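Local structure of 1-phosphatidylinositol 4,5-bisphosphate phosphodiesterase (Drosophila melanogaster, 6IRB) at residues D125-D130 against R188-L193; A139-D144 against Q169-R174. The protein belongs to the phospholipase C-beta family, and the chain modelled here is an elongated, almost wholly helical region that folds back on itself as a helical hairpin. The protein carries 2 engineered substitutions. All coordinates share one frame; numbering follows the deposited sequence.

Contact 1: D125-D130 against R188-L193; sequences DRHARD and RAMEKL
The backbone oxygen of His-127 accepts a hydrogen bond from the side-chain NE2 of Gln-186, just ahead of 188-193, and the ring of the same histidine carries the contact with that segment. Its imidazole meets Ala-189 with an edge: the methyl CB lies near the ring plane, 3.8 Å from both His-127 NE2 and His-127 CE1. NE2 is also hydrogen-bonded just outside the two segments, which ties this buried ring down by more than packing. Met-190, a selenomethionine, approaches the neighbouring part of the ring at a slant, its CE lying 4.0 Å from His-127 CD2. Two bends in the chain, at chi2 (48°) and chi3 (77°), bring that methyl back to the imidazole, and the same side chain also lies against Ile-120, Leu-123 and Glu-124. No hydrogen bond joins 125-130 directly to 188-193. On the first helix Arg-126 NH1 forms a salt bridge with Asp-130 OD2 at 3.4 Å, its hydrogen bond weak. The CA atoms of His-127 and Met-190 are 9.1 Å apart where the helices, running in opposite directions, pack side by side, as in an antiparallel coiled coil.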
# COMPACT_ATOMS: atom_id res chain seq x y z
N ASP A 125 18.09 30.02 -32.76
CA ASP A 125 17.21 31.05 -33.30
C ASP A 125 17.80 32.44 -33.09
O ASP A 125 17.80 33.27 -34.01
CB ASP A 125 15.82 30.92 -32.69
CG ASP A 125 14.94 29.94 -33.47
OD1 ASP A 125 15.43 28.83 -33.80
OD2 ASP A 125 13.77 30.26 -33.73
N ARG A 126 18.33 32.71 -31.88
CA ARG A 126 19.03 33.97 -31.67
C ARG A 126 20.22 34.11 -32.60
O ARG A 126 20.34 35.11 -33.33
CB ARG A 126 19.49 34.12 -30.22
CG ARG A 126 19.90 35.57 -29.99
CD ARG A 126 20.94 35.74 -28.90
NE ARG A 126 20.69 36.97 -28.14
CZ ARG A 126 21.56 37.97 -28.06
NH1 ARG A 126 22.71 37.91 -28.71
NH2 ARG A 126 21.26 39.05 -27.35
N HIS A 127 21.11 33.11 -32.60
CA HIS A 127 22.36 33.20 -33.34
C HIS A 127 22.13 33.67 -34.77
O HIS A 127 22.95 34.42 -35.32
CB HIS A 127 23.06 31.84 -33.37
CG HIS A 127 23.88 31.55 -32.15
ND1 HIS A 127 23.98 32.43 -31.10
CD2 HIS A 127 24.62 30.47 -31.82
CE1 HIS A 127 24.77 31.91 -30.17
NE2 HIS A 127 25.17 30.72 -30.58
N ALA A 128 21.01 33.27 -35.38
CA ALA A 128 20.74 33.62 -36.76
C ALA A 128 20.34 35.09 -36.89
O ALA A 128 20.73 35.76 -37.85
CB ALA A 128 19.64 32.72 -37.33
N ARG A 129 19.57 35.59 -35.92
CA ARG A 129 19.21 37.01 -35.88
C ARG A 129 20.45 37.89 -35.87
O ARG A 129 20.53 38.88 -36.60
CB ARG A 129 18.38 37.27 -34.63
CG ARG A 129 16.91 37.12 -34.82
CD ARG A 129 16.22 36.97 -33.46
NE ARG A 129 15.06 36.07 -33.46
CZ ARG A 129 14.04 36.10 -34.32
NH1 ARG A 129 13.97 36.99 -35.30
NH2 ARG A 129 13.06 35.21 -34.18
N ASP A 130 21.41 37.54 -35.03
CA ASP A 130 22.67 38.27 -34.96
C ASP A 130 23.29 38.44 -36.33
O ASP A 130 23.71 39.54 -36.71
CB ASP A 130 23.62 37.54 -34.01
CG ASP A 130 23.12 37.59 -32.58
OD1 ASP A 130 22.43 38.57 -32.23
OD2 ASP A 130 23.41 36.63 -31.81
N ARG A 188 31.43 29.23 -29.82
CA ARG A 188 31.77 29.13 -28.40
C ARG A 188 30.51 29.11 -27.55
O ARG A 188 30.38 28.29 -26.64
CB ARG A 188 32.66 30.31 -28.02
CG ARG A 188 34.09 29.92 -27.84
CD ARG A 188 34.90 30.39 -29.03
NE ARG A 188 36.26 29.89 -28.99
CZ ARG A 188 37.30 30.57 -28.52
NH1 ARG A 188 37.12 31.81 -28.07
NH2 ARG A 188 38.51 30.03 -28.52
N ALA A 189 29.57 29.99 -27.87
CA ALA A 189 28.33 30.04 -27.10
C ALA A 189 27.60 28.71 -27.18
O ALA A 189 27.11 28.20 -26.17
CB ALA A 189 27.44 31.17 -27.62
N MSE A 190 27.53 28.14 -28.38
CA MSE A 190 26.85 26.88 -28.54
C MSE A 190 27.52 25.76 -27.75
O MSE A 190 26.86 25.02 -27.02
CB MSE A 190 26.76 26.50 -30.00
CG MSE A 190 25.84 25.33 -30.18
SE MSE A 190 24.18 25.69 -29.18
CE MSE A 190 23.26 26.97 -30.36
N GLU A 191 28.83 25.60 -27.90
CA GLU A 191 29.50 24.53 -27.15
C GLU A 191 29.18 24.67 -25.67
O GLU A 191 28.73 23.71 -25.03
CB GLU A 191 31.00 24.53 -27.40
CG GLU A 191 31.56 23.13 -27.29
CD GLU A 191 32.98 22.99 -27.81
OE1 GLU A 191 33.89 23.61 -27.21
OE2 GLU A 191 33.17 22.26 -28.81
N LYS A 192 29.43 25.85 -25.10
CA LYS A 192 29.20 26.05 -23.68
C LYS A 192 27.76 25.66 -23.32
O LYS A 192 27.53 24.96 -22.33
CB LYS A 192 29.51 27.50 -23.31
CG LYS A 192 28.81 28.08 -22.05
CD LYS A 192 28.77 27.18 -20.79
CE LYS A 192 27.45 27.41 -20.04
NZ LYS A 192 27.41 26.77 -18.71
N LEU A 193 26.79 26.06 -24.15
CA LEU A 193 25.42 25.59 -23.97
C LEU A 193 25.34 24.07 -23.91
O LEU A 193 24.83 23.50 -22.94
CB LEU A 193 24.50 26.14 -25.07
CG LEU A 193 23.02 25.97 -24.71
CD1 LEU A 193 22.81 26.11 -23.21
CD2 LEU A 193 22.09 26.94 -25.42

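Contact 2: A139-D144 against Q169-R174; sequences AKMSAD and QNNVKR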
# COMPACT_ATOMS: atom_id res chain seq x y z
N ALA A 139 25.68 46.17 -44.37
CA ALA A 139 25.09 46.79 -45.54
C ALA A 139 24.96 48.29 -45.35
O ALA A 139 25.32 49.07 -46.25
CB ALA A 139 23.74 46.16 -45.84
N LYS A 140 24.49 48.73 -44.18
CA LYS A 140 24.22 50.16 -44.00
C LYS A 140 25.48 50.99 -44.15
O LYS A 140 25.45 52.05 -44.79
CB LYS A 140 23.59 50.44 -42.64
CG LYS A 140 23.47 51.94 -42.40
CD LYS A 140 22.08 52.44 -42.74
CE LYS A 140 22.08 53.93 -43.02
NZ LYS A 140 20.72 54.42 -43.39
N MSE A 141 26.57 50.54 -43.57
CA MSE A 141 27.82 51.22 -43.81
C MSE A 141 28.13 51.30 -45.28
O MSE A 141 28.61 52.34 -45.74
CB MSE A 141 28.94 50.58 -43.04
CG MSE A 141 30.11 51.52 -42.99
SE MSE A 141 31.57 50.72 -42.06
CE MSE A 141 30.87 48.91 -41.91
N SER A 142 27.94 50.20 -46.01
CA SER A 142 28.36 50.18 -47.40
C SER A 142 27.73 51.33 -48.17
O SER A 142 28.39 52.02 -48.95
CB SER A 142 28.01 48.85 -48.06
OG SER A 142 27.70 49.03 -49.43
N ALA A 143 26.42 51.52 -47.99
CA ALA A 143 25.79 52.77 -48.41
C ALA A 143 26.50 53.97 -47.80
O ALA A 143 26.98 54.86 -48.51
CB ALA A 143 24.31 52.76 -48.02
N ASP A 144 26.60 53.99 -46.46
CA ASP A 144 27.14 55.15 -45.75
C ASP A 144 28.54 55.51 -46.21
O ASP A 144 28.91 56.69 -46.25
CB ASP A 144 27.06 54.88 -44.25
CG ASP A 144 25.62 54.89 -43.75
OD1 ASP A 144 24.70 54.98 -44.61
OD2 ASP A 144 25.41 54.79 -42.53
N GLN A 169 36.95 47.81 -50.53
CA GLN A 169 37.73 46.61 -50.26
C GLN A 169 38.24 46.59 -48.82
O GLN A 169 38.20 45.54 -48.16
CB GLN A 169 38.87 46.46 -51.26
CG GLN A 169 39.28 44.98 -51.44
CD GLN A 169 38.55 44.28 -52.59
OE1 GLN A 169 37.47 44.68 -53.01
NE2 GLN A 169 39.15 43.20 -53.09
N ASN A 170 38.75 47.71 -48.32
CA ASN A 170 39.08 47.80 -46.90
C ASN A 170 37.90 47.32 -46.06
O ASN A 170 38.05 46.49 -45.16
CB ASN A 170 39.48 49.24 -46.56
CG ASN A 170 39.89 49.43 -45.10
OD1 ASN A 170 39.45 48.71 -44.20
ND2 ASN A 170 40.75 50.42 -44.86
N ASN A 171 36.71 47.84 -46.36
CA ASN A 171 35.50 47.45 -45.64
C ASN A 171 35.18 45.97 -45.84
O ASN A 171 34.67 45.31 -44.92
CB ASN A 171 34.35 48.35 -46.04
CG ASN A 171 34.49 49.72 -45.43
OD1 ASN A 171 33.65 50.61 -45.65
ND2 ASN A 171 35.53 49.90 -44.61
N VAL A 172 35.43 45.43 -47.03
CA VAL A 172 35.22 44.00 -47.24
C VAL A 172 36.11 43.20 -46.30
O VAL A 172 35.67 42.21 -45.71
CB VAL A 172 35.43 43.64 -48.72
CG1 VAL A 172 35.59 42.14 -48.90
CG2 VAL A 172 34.25 44.15 -49.53
N LYS A 173 37.38 43.61 -46.16
CA LYS A 173 38.24 43.02 -45.13
C LYS A 173 37.56 43.06 -43.78
O LYS A 173 37.43 42.04 -43.09
CB LYS A 173 39.58 43.76 -45.05
CG LYS A 173 40.76 43.16 -45.82
CD LYS A 173 42.06 43.87 -45.42
CE LYS A 173 43.18 43.69 -46.44
NZ LYS A 173 44.00 42.49 -46.11
N ARG A 174 37.08 44.24 -43.39
CA ARG A 174 36.43 44.41 -42.10
C ARG A 174 35.18 43.54 -42.02
O ARG A 174 34.92 42.91 -40.99
CB ARG A 174 36.16 45.90 -41.86
CG ARG A 174 35.26 46.28 -40.69
CD ARG A 174 34.59 47.64 -40.95
NE ARG A 174 33.56 47.98 -39.97
CZ ARG A 174 33.76 48.74 -38.89
NH1 ARG A 174 34.96 49.25 -38.66
NH2 ARG A 174 32.75 49.00 -38.06
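The guanidinium of Arg-174 has the selenium of Met-141 over one face, with SE 4.0 Å from Arg-174 NE. The flat amide of Asn-171 borders the same selenium through its oxygen, with Asn-171 OD1 4.2 Å from Met-141 SE. Met-141, a selenomethionine, thus reaches across from 139-144 to both side chains of 169-174 that take part. Its terminal methyl meets the arginine: Met-141 CE is 3.4 Å from Arg-174 NE and 4.0 Å from Arg-174 CD. Arg-174 holds CG anti to its backbone nitrogen (chi1 169°) and runs extended from CG to NE, a shape that carries the guanidinium over to the opposite helix; the side chain also touches Lys-137. On its own helix NE has a long, weak ion pair with OE2 of Glu-178. Asn-171 leans further on Thr-145, whose hydroxyl is hydrogen-bonded to the backbone oxygens of Met-141 and Ser-142. No hydrogen bond or salt bridge spans the two segments. The contact therefore rests on van der Waals packing of a polarisable selenium and its methyl against the CD, NE and guanidinium of Arg-174 and the amide oxygen of Asn-171, with the arginine, an exposed residue, probably keeping much of its charge in solvent.

Both contacts join helix 18-150 to helix 157-210, at two levels of one antiparallel hairpin. Contact 2 lies closer to the turn between the helices, and contact 1 further down the arms; their centres are 25 Å apart and their nearest atoms about 10 Å, so they do not touch. Contact 1 is partly buried, centred on a histidine ring that meets an alanine and a selenomethionine methyl, whereas contact 2 is a surface contact in which polar arginine and asparagine groups meet a selenomethionine. Each has one selenomethionine reaching across, contributed by the second helix in contact 1 and by the first in contact 2. Of the touching residues, contact 1 has one buried, contact 2 none.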